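Local coordinates for tail spike protein (PDB 6EU4) that probably recognises and degrades the capsular polysaccharide of the phage's Acinetobacter host, acting as a trimeric tailspike on the virion, at residues Asp185-Asn190 with Asp237-Thr242; Phe255-Thr260 with Gln271-Cys276; Ala391-Asp396 with Pro426-Gly431; Asn489-Leu494 with Gln558-Trp563; Gln523-Ala528 with Tyr534-Ala539. All coordinates share one frame; numbering follows the deposited sequence. Where two conformers were deposited one is given.

Contact 1 of 5, residues Asp185-Asn190 with Asp237-Thr242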
# COMPACT_ATOMS: atom_id res chain seq x y z
N ASP A 185 -27.49 -22.68 4.35
CA ASP A 185 -26.57 -21.58 4.11
C ASP A 185 -25.83 -21.80 2.79
O ASP A 185 -25.78 -22.91 2.25
CB ASP A 185 -25.55 -21.46 5.24
CG ASP A 185 -26.16 -20.95 6.53
OD1 ASP A 185 -27.31 -20.47 6.52
OD2 ASP A 185 -25.47 -21.06 7.57
N TRP A 186 -25.21 -20.72 2.28
CA TRP A 186 -24.38 -20.84 1.09
C TRP A 186 -22.89 -20.91 1.37
O TRP A 186 -22.15 -21.40 0.52
CB TRP A 186 -24.63 -19.66 0.13
CG TRP A 186 -26.03 -19.50 -0.33
CD1 TRP A 186 -27.04 -20.40 -0.20
CD2 TRP A 186 -26.58 -18.36 -0.98
NE1 TRP A 186 -28.20 -19.88 -0.73
CE2 TRP A 186 -27.94 -18.63 -1.22
CE3 TRP A 186 -26.05 -17.13 -1.39
CZ2 TRP A 186 -28.78 -17.72 -1.85
CZ3 TRP A 186 -26.89 -16.22 -2.01
CH2 TRP A 186 -28.24 -16.52 -2.24
N TYR A 187 -22.42 -20.45 2.54
CA TYR A 187 -21.00 -20.35 2.82
C TYR A 187 -20.69 -20.96 4.18
O TYR A 187 -21.48 -20.86 5.13
CB TYR A 187 -20.52 -18.88 2.80
CG TYR A 187 -20.73 -18.25 1.45
CD1 TYR A 187 -19.76 -18.37 0.45
CD2 TYR A 187 -21.88 -17.54 1.15
CE1 TYR A 187 -19.96 -17.83 -0.80
CE2 TYR A 187 -22.09 -17.00 -0.10
CZ TYR A 187 -21.12 -17.16 -1.08
OH TYR A 187 -21.32 -16.61 -2.33
N ALA A 188 -19.51 -21.57 4.28
CA ALA A 188 -18.92 -21.91 5.58
C ALA A 188 -18.29 -20.63 6.10
O ALA A 188 -17.31 -20.13 5.53
CB ALA A 188 -17.90 -23.04 5.43
N GLN A 189 -18.86 -20.07 7.16
CA GLN A 189 -18.55 -18.69 7.50
C GLN A 189 -18.35 -18.50 9.00
O GLN A 189 -18.72 -19.34 9.82
CB GLN A 189 -19.65 -17.75 7.02
CG GLN A 189 -21.02 -18.01 7.58
CD GLN A 189 -22.01 -16.98 7.08
OE1 GLN A 189 -22.53 -17.10 5.97
NE2 GLN A 189 -22.22 -15.92 7.87
N ASN A 190 -17.75 -17.36 9.33
CA ASN A 190 -17.49 -16.98 10.72
C ASN A 190 -16.65 -18.02 11.45
O ASN A 190 -16.85 -18.28 12.64
CB ASN A 190 -18.79 -16.69 11.45
CG ASN A 190 -19.58 -15.57 10.79
OD1 ASN A 190 -20.58 -15.81 10.12
ND2 ASN A 190 -19.09 -14.35 10.94
N ASP A 237 -15.35 -19.60 -4.10
CA ASP A 237 -16.03 -18.33 -3.82
C ASP A 237 -15.73 -18.05 -2.35
O ASP A 237 -16.29 -18.70 -1.46
CB ASP A 237 -17.53 -18.44 -4.09
CG ASP A 237 -18.28 -17.12 -3.88
OD1 ASP A 237 -17.86 -16.26 -3.08
OD2 ASP A 237 -19.36 -16.96 -4.50
N ALA A 238 -14.82 -17.11 -2.12
CA ALA A 238 -14.41 -16.66 -0.80
C ALA A 238 -14.61 -15.15 -0.73
O ALA A 238 -14.24 -14.43 -1.66
CB ALA A 238 -12.93 -17.01 -0.54
N TRP A 239 -15.22 -14.68 0.35
CA TRP A 239 -15.34 -13.24 0.51
C TRP A 239 -15.18 -12.84 1.97
O TRP A 239 -15.56 -13.58 2.89
CB TRP A 239 -16.66 -12.74 -0.07
CG TRP A 239 -17.93 -13.37 0.45
CD1 TRP A 239 -18.48 -14.59 0.08
CD2 TRP A 239 -18.83 -12.80 1.40
NE1 TRP A 239 -19.66 -14.79 0.75
CE2 TRP A 239 -19.89 -13.71 1.56
CE3 TRP A 239 -18.84 -11.60 2.12
CZ2 TRP A 239 -20.95 -13.47 2.44
CZ3 TRP A 239 -19.89 -11.36 2.98
CH2 TRP A 239 -20.93 -12.29 3.12
N MSE A 240 -14.57 -11.68 2.17
CA MSE A 240 -14.35 -11.17 3.51
C MSE A 240 -13.63 -12.20 4.39
O MSE A 240 -14.11 -12.58 5.46
CB MSE A 240 -15.67 -10.74 4.17
CG MSE A 240 -16.19 -9.44 3.64
SE MSE A 240 -15.11 -7.95 4.39
CE MSE A 240 -15.77 -6.54 3.22
N CYS A 241 -12.44 -12.62 3.93
CA CYS A 241 -11.59 -13.50 4.72
C CYS A 241 -10.19 -12.91 4.79
O CYS A 241 -9.71 -12.32 3.82
CB CYS A 241 -11.50 -14.92 4.14
SG CYS A 241 -13.05 -15.83 4.08
N THR A 242 -9.56 -13.06 5.95
CA THR A 242 -8.16 -12.70 6.11
C THR A 242 -7.34 -13.95 6.40
O THR A 242 -7.80 -14.90 7.03
CB THR A 242 -7.94 -11.67 7.22
OG1 THR A 242 -8.27 -12.25 8.48
CG2 THR A 242 -8.79 -10.43 6.99
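The ring of Tyr187 takes the indole NE1 of Trp239 over the centre of one face, with Tyr187 CZ and Trp239 NE1 3.3 Å apart, while Asp237 O lies in plane at its edge. Trp239 in turn offers its edge, with Tyr187 CD2 in the indole plane. This is a T-shaped (edge-to-face) pair, planes at 87° and the tyrosine centroid 4.4 Å from that of the five-membered ring. It spans three successive strands of the tailspike's parallel beta-helix, 188-189 and 237-239 lying either side of 215-217, and the aromatic side chains reach across the middle strand, Tyr187 lying on Leu215 and Trp239 on Ala217. Tryptophan suits the edge role because its polarised N-H faces the electron-rich tyrosine ring. Its CG sits between the backbone N and the carbonyl carbon (chi1 56°), which swings the indole towards Tyr187. Trp277 of a second subunit meets the same indole, so the pair lies near the trimer interface.

Tyrosine suits the place opposite Asp237 because its hydroxyl donates to the carboxylate, with Tyr187 OH and Asp237 OD2 2.9 Å apart. Trp264 NE1 also hydrogen-bonds this oxygen, so two donors grip it. With CG anti to the amide nitrogen (chi1 -177°), the Asp237 carboxylate extends to the phenol, and Tyr187 OH meets OD2 from above the carboxylate plane.

Contact 2 of 5, residues Phe255-Thr260 with Gln271-Cys276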
# COMPACT_ATOMS: atom_id res chain seq x y z
N PHE A 255 -1.82 -21.98 -3.76
CA PHE A 255 -3.07 -21.28 -3.44
C PHE A 255 -3.93 -21.21 -4.70
O PHE A 255 -3.46 -20.76 -5.75
CB PHE A 255 -2.79 -19.85 -2.97
CG PHE A 255 -2.09 -19.74 -1.64
CD1 PHE A 255 -2.81 -19.71 -0.46
CD2 PHE A 255 -0.71 -19.59 -1.59
CE1 PHE A 255 -2.15 -19.55 0.76
CE2 PHE A 255 -0.06 -19.45 -0.37
CZ PHE A 255 -0.77 -19.43 0.80
N ILE A 256 -5.18 -21.67 -4.60
CA ILE A 256 -6.13 -21.65 -5.71
C ILE A 256 -7.40 -20.96 -5.22
O ILE A 256 -8.04 -21.45 -4.28
CB ILE A 256 -6.49 -23.06 -6.21
CG1 ILE A 256 -5.24 -23.85 -6.61
CG2 ILE A 256 -7.50 -22.99 -7.34
CD1 ILE A 256 -5.52 -25.35 -6.59
N PHE A 257 -7.76 -19.84 -5.85
CA PHE A 257 -9.00 -19.13 -5.55
C PHE A 257 -9.77 -18.92 -6.85
O PHE A 257 -9.18 -18.69 -7.91
CB PHE A 257 -8.72 -17.79 -4.85
CG PHE A 257 -8.30 -17.94 -3.41
CD1 PHE A 257 -6.98 -18.17 -3.09
CD2 PHE A 257 -9.24 -17.83 -2.39
CE1 PHE A 257 -6.59 -18.32 -1.76
CE2 PHE A 257 -8.86 -17.96 -1.07
CZ PHE A 257 -7.53 -18.22 -0.75
N GLY A 258 -11.08 -19.05 -6.77
CA GLY A 258 -11.90 -18.99 -7.97
C GLY A 258 -11.80 -20.25 -8.81
O GLY A 258 -12.01 -20.20 -10.03
N HIS A 259 -11.49 -21.39 -8.18
CA HIS A 259 -11.48 -22.69 -8.84
C HIS A 259 -12.72 -22.84 -9.71
O HIS A 259 -13.85 -22.67 -9.25
CB HIS A 259 -11.43 -23.79 -7.75
CG HIS A 259 -11.72 -25.18 -8.23
ND1 HIS A 259 -10.99 -25.80 -9.22
CD2 HIS A 259 -12.59 -26.10 -7.76
CE1 HIS A 259 -11.43 -27.04 -9.37
NE2 HIS A 259 -12.41 -27.25 -8.50
N THR A 260 -12.49 -23.17 -10.99
CA THR A 260 -13.56 -23.23 -11.99
C THR A 260 -14.19 -24.62 -12.12
O THR A 260 -15.11 -24.80 -12.93
CB THR A 260 -13.03 -22.86 -13.36
OG1 THR A 260 -11.95 -23.75 -13.68
CG2 THR A 260 -12.54 -21.41 -13.40
N GLN A 271 -10.20 -10.53 0.01
CA GLN A 271 -9.25 -11.47 0.63
C GLN A 271 -7.95 -10.73 0.92
O GLN A 271 -7.38 -10.10 0.02
CB GLN A 271 -8.96 -12.67 -0.28
CG GLN A 271 -10.20 -13.46 -0.69
CD GLN A 271 -10.86 -14.15 0.49
OE1 GLN A 271 -10.31 -15.08 1.08
NE2 GLN A 271 -12.06 -13.70 0.83
N THR A 272 -7.50 -10.78 2.17
CA THR A 272 -6.22 -10.20 2.56
C THR A 272 -5.28 -11.32 2.95
O THR A 272 -5.66 -12.23 3.70
CB THR A 272 -6.36 -9.23 3.74
OG1 THR A 272 -7.27 -8.17 3.42
CG2 THR A 272 -5.01 -8.57 4.06
N PHE A 273 -4.03 -11.22 2.48
CA PHE A 273 -2.96 -12.16 2.82
C PHE A 273 -1.80 -11.36 3.39
O PHE A 273 -1.26 -10.49 2.71
CB PHE A 273 -2.49 -12.94 1.59
CG PHE A 273 -3.59 -13.71 0.91
CD1 PHE A 273 -4.37 -13.11 -0.06
CD2 PHE A 273 -3.84 -15.03 1.23
CE1 PHE A 273 -5.39 -13.81 -0.68
CE2 PHE A 273 -4.88 -15.73 0.62
CZ PHE A 273 -5.63 -15.12 -0.34
N ILE A 274 -1.44 -11.65 4.64
CA ILE A 274 -0.37 -10.96 5.35
C ILE A 274 0.65 -12.01 5.76
O ILE A 274 0.32 -12.92 6.54
CB ILE A 274 -0.90 -10.20 6.57
CG1 ILE A 274 -1.90 -9.13 6.08
CG2 ILE A 274 0.24 -9.54 7.33
CD1 ILE A 274 -2.58 -8.37 7.19
N GLY A 275 1.87 -11.88 5.27
CA GLY A 275 2.92 -12.83 5.67
C GLY A 275 2.60 -14.27 5.32
O GLY A 275 2.99 -15.19 6.06
N CYS A 276 1.93 -14.49 4.19
CA CYS A 276 1.66 -15.83 3.71
C CYS A 276 2.78 -16.27 2.78
O CYS A 276 3.57 -15.46 2.28
CB CYS A 276 0.31 -15.91 3.00
SG CYS A 276 -1.08 -15.54 4.15
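Gln271 touches Phe257 with its amide oxygen, OE1 lying 3.9 Å from Phe257 CE2. A bend at chi2 (-66°) folds the glutamine back, where its polar atoms are served inside the protein: Trp243 NE1 hydrogen-bonds OE1, and NE2 bonds to Thr269 O. Thr272 turns outwards. Phe273 then gives the largest share of the packing on its segment. It comes from the opposite direction to Phe257 and turns its edge to that ring's face in an offset edge-to-face pair, with centroids 5.5 Å apart and planes at 77°; Phe273 CZ is 3.6 Å from Phe257 CE1. Trp243 stacks on Phe273, and Trp286 meets it edge-to-face. Ile274 again faces outwards, meeting Ile274 of a second subunit. Gly275, with positive phi, turns the chain, and the small Cys276 leaves room for Phe255, whose CZ lies 4.3 Å from Cys276 CB. Large apolar rings from facing walls, meeting edge to face between strands that do not pair with each other, make up the interior of a parallel beta-helix.

Contact 3 of 5, residues Ala391-Asp396 with Pro426-Gly431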
# COMPACT_ATOMS: atom_id res chain seq x y z
N ALA A 391 17.40 -13.25 -14.27
CA ALA A 391 18.84 -13.52 -14.38
C ALA A 391 19.41 -13.16 -15.74
O ALA A 391 20.60 -12.85 -15.83
CB ALA A 391 19.12 -15.00 -14.09
N TYR A 392 18.60 -13.23 -16.81
CA TYR A 392 19.14 -13.30 -18.16
C TYR A 392 18.61 -12.23 -19.11
O TYR A 392 17.40 -11.99 -19.21
CB TYR A 392 18.86 -14.66 -18.80
CG TYR A 392 19.30 -15.84 -17.95
CD1 TYR A 392 20.58 -15.90 -17.42
CD2 TYR A 392 18.41 -16.84 -17.63
CE1 TYR A 392 20.96 -16.96 -16.63
CE2 TYR A 392 18.78 -17.88 -16.84
CZ TYR A 392 20.04 -17.94 -16.34
OH TYR A 392 20.39 -19.01 -15.56
N ASN A 393 19.53 -11.65 -19.87
CA ASN A 393 19.21 -10.97 -21.11
C ASN A 393 20.04 -11.62 -22.21
O ASN A 393 20.71 -12.65 -21.99
CB ASN A 393 19.40 -9.45 -21.00
CG ASN A 393 20.85 -9.03 -20.85
OD1 ASN A 393 21.78 -9.78 -21.18
ND2 ASN A 393 21.05 -7.78 -20.40
N SER A 394 19.96 -11.09 -23.44
CA SER A 394 20.45 -11.86 -24.57
C SER A 394 21.97 -12.00 -24.60
O SER A 394 22.48 -12.89 -25.29
CB SER A 394 19.98 -11.27 -25.91
OG SER A 394 20.56 -10.00 -26.15
N SER A 395 22.69 -11.16 -23.85
CA SER A 395 24.14 -11.27 -23.78
C SER A 395 24.62 -12.21 -22.69
O SER A 395 25.84 -12.40 -22.53
CB SER A 395 24.78 -9.88 -23.59
OG SER A 395 24.51 -9.31 -22.31
N ASP A 396 23.72 -12.85 -21.95
CA ASP A 396 24.18 -13.73 -20.88
C ASP A 396 25.06 -14.85 -21.44
O ASP A 396 24.69 -15.49 -22.43
CB ASP A 396 23.03 -14.33 -20.08
CG ASP A 396 23.55 -15.18 -18.95
OD1 ASP A 396 23.80 -16.40 -19.15
OD2 ASP A 396 23.78 -14.61 -17.85
N PRO A 426 20.42 -5.54 -17.42
CA PRO A 426 19.76 -4.45 -18.16
C PRO A 426 18.67 -4.92 -19.10
O PRO A 426 18.80 -5.93 -19.80
CB PRO A 426 20.91 -3.82 -18.95
CG PRO A 426 22.16 -4.21 -18.25
CD PRO A 426 21.90 -5.52 -17.60
N LEU A 427 17.61 -4.12 -19.17
CA LEU A 427 16.62 -4.24 -20.23
C LEU A 427 17.24 -3.87 -21.56
O LEU A 427 18.23 -3.14 -21.63
CB LEU A 427 15.42 -3.35 -19.94
CG LEU A 427 14.72 -3.52 -18.59
CD1 LEU A 427 13.45 -2.71 -18.59
CD2 LEU A 427 14.38 -4.99 -18.30
N GLU A 428 16.68 -4.41 -22.64
CA GLU A 428 17.31 -4.29 -23.95
C GLU A 428 16.60 -3.37 -24.93
O GLU A 428 17.28 -2.67 -25.69
CB GLU A 428 17.47 -5.67 -24.57
CG GLU A 428 18.35 -6.56 -23.74
CD GLU A 428 18.71 -7.84 -24.44
OE1 GLU A 428 19.46 -7.79 -25.45
OE2 GLU A 428 18.21 -8.89 -24.00
N GLU A 429 15.27 -3.36 -24.96
CA GLU A 429 14.57 -2.56 -25.97
C GLU A 429 13.10 -2.54 -25.62
O GLU A 429 12.62 -3.29 -24.76
CB GLU A 429 14.78 -3.12 -27.39
CG GLU A 429 14.21 -4.52 -27.59
CD GLU A 429 14.51 -5.11 -28.97
OE1 GLU A 429 15.30 -4.51 -29.73
OE2 GLU A 429 13.96 -6.18 -29.29
N ILE A 430 12.37 -1.66 -26.30
CA ILE A 430 10.93 -1.55 -26.15
C ILE A 430 10.35 -1.17 -27.50
O ILE A 430 10.92 -0.33 -28.21
CB ILE A 430 10.55 -0.54 -25.04
CG1 ILE A 430 9.03 -0.30 -25.02
CG2 ILE A 430 11.29 0.78 -25.18
CD1 ILE A 430 8.58 0.30 -23.69
N GLY A 431 9.25 -1.80 -27.89
CA GLY A 431 8.62 -1.41 -29.14
C GLY A 431 7.41 -2.25 -29.49
O GLY A 431 7.11 -3.27 -28.86
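Glu428 OE2 is gripped by two backbone amides: Ser394 N, 2.9 Å from OE2, reaches it from above the carboxylate plane, and Leu441 N binds it from elsewhere in the chain. The other oxygen takes the hydroxyl of the same serine, Ser394 OG lying 2.6 Å from Glu428 OE1 on its syn side and close to the carboxylate plane. Ser394 thus makes two hydrogen bonds to the carboxylate, backbone N-H to one oxygen and side chain to the other, which fixes the rotation of the group. Glutamate suits the place because its chain, extended beyond CG, is long enough to span the gap between the loops while offering two acceptors. The charge is probably stabilised by these three donors.

Beside this carboxylate, Asn393 donates through ND2 to Pro426 O, 3.0 Å away in a nearly straight bond of 173°. The donor lies in the carbonyl plane, on a lone pair. Pro426 takes part through its ring as well, CD packing 3.7 Å from Asn393 ND2. A chi1 of 69° folds the asparagine amide back so that OD1 comes over the following turn, to accept from Ser395 N, 3.1 Å off, while ND2 faces Pro426 O. The loops follow strands 387-390 and 422-423, parallel neighbours on successive coils of the beta-helix; in the first a type I beta turn runs from Asn393 to Asp396, and the bond from Ser395 N to Asn393 OD1 adds an Asx turn.

Contact 4 of 5, residues Asn489-Leu494 with Gln558-Trp563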
# COMPACT_ATOMS: atom_id res chain seq x y z
N ASN A 489 18.11 10.09 -40.78
CA ASN A 489 17.52 8.80 -40.47
C ASN A 489 17.01 8.73 -39.03
O ASN A 489 17.13 7.69 -38.37
CB ASN A 489 18.53 7.68 -40.74
CG ASN A 489 19.06 7.70 -42.16
OD1 ASN A 489 18.36 8.11 -43.08
ND2 ASN A 489 20.30 7.24 -42.34
N LEU A 490 16.41 9.82 -38.55
CA LEU A 490 15.80 9.87 -37.22
C LEU A 490 14.28 9.97 -37.30
O LEU A 490 13.63 10.35 -36.31
CB LEU A 490 16.36 11.05 -36.42
CG LEU A 490 17.87 11.05 -36.19
CD1 LEU A 490 18.31 12.33 -35.46
CD2 LEU A 490 18.29 9.83 -35.38
N ARG A 491 13.70 9.63 -38.45
CA ARG A 491 12.25 9.73 -38.63
C ARG A 491 11.50 8.58 -37.99
O ARG A 491 10.31 8.72 -37.66
CB ARG A 491 11.95 9.78 -40.13
CG ARG A 491 12.69 10.95 -40.80
CD ARG A 491 12.55 10.91 -42.28
NE ARG A 491 11.25 11.36 -42.73
CZ ARG A 491 10.93 11.47 -44.01
NH1 ARG A 491 11.82 11.15 -44.93
NH2 ARG A 491 9.72 11.90 -44.39
N GLY A 492 12.16 7.43 -37.82
CA GLY A 492 11.55 6.29 -37.15
C GLY A 492 11.68 6.31 -35.64
O GLY A 492 10.82 5.77 -34.93
N SER A 493 12.74 6.93 -35.13
CA SER A 493 13.09 6.81 -33.72
C SER A 493 12.72 8.03 -32.89
O SER A 493 12.57 7.92 -31.67
CB SER A 493 14.59 6.54 -33.56
OG SER A 493 15.38 7.58 -34.12
N LEU A 494 12.57 9.19 -33.52
CA LEU A 494 12.22 10.41 -32.82
C LEU A 494 11.12 11.15 -33.57
O LEU A 494 11.04 11.08 -34.80
CB LEU A 494 13.44 11.33 -32.66
CG LEU A 494 14.63 10.82 -31.85
CD1 LEU A 494 15.82 11.73 -32.06
CD2 LEU A 494 14.29 10.72 -30.37
N GLN A 558 8.32 9.91 -48.47
CA GLN A 558 9.31 10.47 -49.38
C GLN A 558 10.58 10.79 -48.62
O GLN A 558 10.56 11.06 -47.42
CB GLN A 558 8.80 11.75 -50.06
CG GLN A 558 7.51 11.59 -50.83
CD GLN A 558 7.68 10.81 -52.14
OE1 GLN A 558 8.79 10.60 -52.63
NE2 GLN A 558 6.57 10.38 -52.70
N ALA A 559 11.69 10.82 -49.36
CA ALA A 559 12.95 11.29 -48.79
C ALA A 559 12.87 12.79 -48.49
O ALA A 559 12.06 13.53 -49.07
CB ALA A 559 14.10 11.01 -49.74
N TYR A 560 13.75 13.24 -47.60
CA TYR A 560 13.85 14.67 -47.30
C TYR A 560 14.13 15.46 -48.57
O TYR A 560 14.91 15.04 -49.45
CB TYR A 560 14.98 14.94 -46.30
CG TYR A 560 14.59 14.86 -44.83
CD1 TYR A 560 13.81 15.84 -44.24
CD2 TYR A 560 15.04 13.81 -44.04
CE1 TYR A 560 13.49 15.79 -42.88
CE2 TYR A 560 14.73 13.75 -42.68
CZ TYR A 560 13.95 14.73 -42.11
OH TYR A 560 13.64 14.64 -40.77
N ALA A 561 13.50 16.62 -48.66
CA ALA A 561 13.81 17.60 -49.68
C ALA A 561 15.12 18.32 -49.33
O ALA A 561 15.65 18.21 -48.21
CB ALA A 561 12.68 18.61 -49.80
N SER A 562 15.65 19.05 -50.31
CA SER A 562 16.92 19.75 -50.14
C SER A 562 16.85 20.78 -49.01
O SER A 562 15.82 21.40 -48.76
CB SER A 562 17.32 20.46 -51.44
OG SER A 562 17.43 19.54 -52.51
N TRP A 563 17.99 20.97 -48.35
CA TRP A 563 18.11 22.02 -47.34
C TRP A 563 17.99 23.41 -47.96
O TRP A 563 18.49 23.66 -49.06
CB TRP A 563 19.45 21.91 -46.63
CG TRP A 563 19.59 20.86 -45.58
CD1 TRP A 563 20.30 19.70 -45.67
CD2 TRP A 563 19.05 20.90 -44.26
NE1 TRP A 563 20.23 19.01 -44.49
CE2 TRP A 563 19.47 19.72 -43.60
CE3 TRP A 563 18.25 21.81 -43.56
CZ2 TRP A 563 19.12 19.43 -42.29
CZ3 TRP A 563 17.90 21.52 -42.25
CH2 TRP A 563 18.34 20.33 -41.63
O HOH W 1 15.16 12.77 -39.38
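Arg491 and Tyr560 run antiparallel to one another, the arginine's end heading towards the backbone that carries the tyrosine. The guanidinium carbon CZ of Arg491 lies over the ring face, 4.8 Å from the Tyr560 centroid and 14° from the ring normal, which makes this a cation-pi contact, although the planes are 40° apart. Nearer the phenol end, Arg491 CD approaches to 3.6 Å from Tyr560 CE2. A bend at chi3 (76°) turns the guanidinium so that its edge, rather than its face, meets the chain ahead of the tyrosine. There Arg491 NH1 gives a bond to Gln558 O, 2.8 Å long and in the carbonyl plane, and NH2 adds a weak one to the same oxygen.

Arginine fits because its several N-H groups point in different directions: NE binds Asn535 OD1, and NH2 also serves Ser533 O and Asp555 O. Tyrosine suits its side because the ring offers a pi face to the guanidinium while, beyond its edge, OH donates to a water 2.8 Å away, which Leu490 N reaches only weakly. Arg552 makes a second cation-pi contact with Tyr560. The result is a cation-pi contact between two loops at the surface of the six-stranded sheet that follows the beta-helix.

Contact 5 of 5, residues Gln523-Ala528 with Tyr534-Ala539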
# COMPACT_ATOMS: atom_id res chain seq x y z
N GLN A 523 16.25 21.42 -34.46
CA GLN A 523 14.89 21.12 -34.05
C GLN A 523 14.30 20.22 -35.13
O GLN A 523 14.20 20.63 -36.29
CB GLN A 523 14.04 22.38 -33.91
CG GLN A 523 12.54 22.11 -33.71
CD GLN A 523 12.22 21.65 -32.30
OE1 GLN A 523 12.48 22.36 -31.32
NE2 GLN A 523 11.68 20.45 -32.17
N GLN A 524 13.89 19.01 -34.74
CA GLN A 524 13.13 18.15 -35.64
C GLN A 524 11.65 18.23 -35.28
O GLN A 524 11.28 18.25 -34.10
CB GLN A 524 13.61 16.69 -35.56
CG GLN A 524 12.73 15.75 -36.40
CD GLN A 524 13.35 14.39 -36.55
OE1 GLN A 524 14.40 14.26 -37.17
NE2 GLN A 524 12.70 13.36 -36.00
N TRP A 525 10.81 18.33 -36.30
CA TRP A 525 9.38 18.17 -36.14
C TRP A 525 8.93 16.92 -36.87
O TRP A 525 9.54 16.49 -37.86
CB TRP A 525 8.62 19.37 -36.69
CG TRP A 525 8.75 20.67 -35.94
CD1 TRP A 525 8.00 21.06 -34.89
CD2 TRP A 525 9.66 21.75 -36.21
NE1 TRP A 525 8.38 22.32 -34.47
CE2 TRP A 525 9.40 22.76 -35.27
CE3 TRP A 525 10.67 21.95 -37.15
CZ2 TRP A 525 10.09 23.98 -35.26
CZ3 TRP A 525 11.38 23.15 -37.12
CH2 TRP A 525 11.08 24.14 -36.19
N SER A 526 7.80 16.37 -36.42
CA SER A 526 7.26 15.14 -36.98
C SER A 526 5.76 15.07 -36.74
O SER A 526 5.25 15.55 -35.72
CB SER A 526 7.92 13.92 -36.33
OG SER A 526 7.35 12.74 -36.84
N SER A 527 5.06 14.39 -37.64
CA SER A 527 3.72 13.96 -37.31
C SER A 527 3.75 12.96 -36.15
O SER A 527 2.94 13.06 -35.22
CB SER A 527 3.04 13.34 -38.53
OG SER A 527 3.90 12.43 -39.21
N ALA A 528 4.70 12.03 -36.18
CA ALA A 528 4.92 11.03 -35.13
C ALA A 528 6.04 10.11 -35.57
O ALA A 528 6.09 9.73 -36.75
CB ALA A 528 3.66 10.20 -34.85
N TYR A 534 5.55 12.59 -41.68
CA TYR A 534 5.89 13.94 -42.10
C TYR A 534 6.97 14.48 -41.18
O TYR A 534 6.92 14.26 -39.97
CB TYR A 534 4.67 14.87 -42.02
CG TYR A 534 3.57 14.50 -42.95
CD1 TYR A 534 3.57 14.96 -44.26
CD2 TYR A 534 2.51 13.70 -42.53
CE1 TYR A 534 2.55 14.61 -45.13
CE2 TYR A 534 1.50 13.36 -43.41
CZ TYR A 534 1.53 13.82 -44.70
OH TYR A 534 0.55 13.51 -45.59
N ASN A 535 7.92 15.22 -41.75
CA ASN A 535 8.98 15.80 -40.94
C ASN A 535 9.39 17.17 -41.45
O ASN A 535 9.18 17.53 -42.61
CB ASN A 535 10.23 14.90 -40.90
CG ASN A 535 9.98 13.59 -40.18
OD1 ASN A 535 9.65 12.58 -40.81
ND2 ASN A 535 10.13 13.60 -38.88
N ALA A 536 9.99 17.92 -40.54
CA ALA A 536 10.68 19.17 -40.87
C ALA A 536 11.85 19.31 -39.91
O ALA A 536 11.81 18.79 -38.79
CB ALA A 536 9.74 20.37 -40.76
N GLN A 537 12.88 20.03 -40.34
CA GLN A 537 14.01 20.30 -39.47
C GLN A 537 14.47 21.74 -39.66
O GLN A 537 14.48 22.26 -40.78
CB GLN A 537 15.19 19.35 -39.73
CG GLN A 537 14.90 17.89 -39.38
CD GLN A 537 16.08 16.97 -39.68
OE1 GLN A 537 16.85 17.22 -40.59
NE2 GLN A 537 16.25 15.93 -38.87
N LEU A 538 14.79 22.38 -38.54
CA LEU A 538 15.48 23.66 -38.48
C LEU A 538 16.87 23.41 -37.91
O LEU A 538 16.99 22.92 -36.78
CB LEU A 538 14.70 24.64 -37.59
CG LEU A 538 15.41 25.92 -37.15
CD1 LEU A 538 15.91 26.74 -38.33
CD2 LEU A 538 14.48 26.74 -36.26
N ALA A 539 17.90 23.72 -38.68
CA ALA A 539 19.28 23.48 -38.27
C ALA A 539 20.02 24.80 -38.09
O ALA A 539 19.97 25.68 -38.96
CB ALA A 539 20.02 22.62 -39.29
O HOH W 2 9.63 11.26 -37.12
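Gln524 and Gln537 form a non-hydrogen-bonded pair in the antiparallel hairpin of strands 520-526 and 535-542, and their side chains join instead: Gln537 NE2 bonds to Gln524 OE1 at 3.0 Å. Both chains run extended beyond CG, but Gln524 has CG anti to the backbone N (chi1 175°) and Gln537 has it beside the N (-66°), which brings the amides together nearly coplanar. Arg552 binds Gln537 OE1.

Asn535 ND2 reaches Trp525 O at 3.1 Å, from the opposite face to Ala536 N; Ser533 OG holds its OD1. A water bridges Asn535 ND2 and Ser526 OG. At the hairpin's end, Ser527 OG accepts from Tyr534 N, 3.0 Å away. On the other face Trp525 CZ3 packs 3.7 Å from Leu538 CB, and small Ala536 leaves room for the indole.

Trp525 NE1 bonds to Gln523 OE1 of a second subunit, and Gln523 OE1 receives Trp525 NE1 of the third, implying a cyclic set of indole-to-amide bonds that runs round the trimer and ties it together.

From the N terminus, contact 1 closes a span of 46 intervening residues across coils of the beta-helix, and contact 2 follows, closing only 10 between two facing walls. They meet where Cys241 O and Thr272 N, 3.2 Å apart, probably hydrogen-bond. Contact 3 comes later in series, closing 29 residues between loops further along the same helix, its centre about 32 Å from that of contact 2. Contact 4 then brackets 63 residues of the downstream six-stranded sheet, and contact 5, a hairpin, lies within that span. Their centres are about 8 Å apart, and Arg491 and Asn535 join them directly. Thus 1 to 3 belong to the beta-helix, 4 and 5 to the sheet beyond.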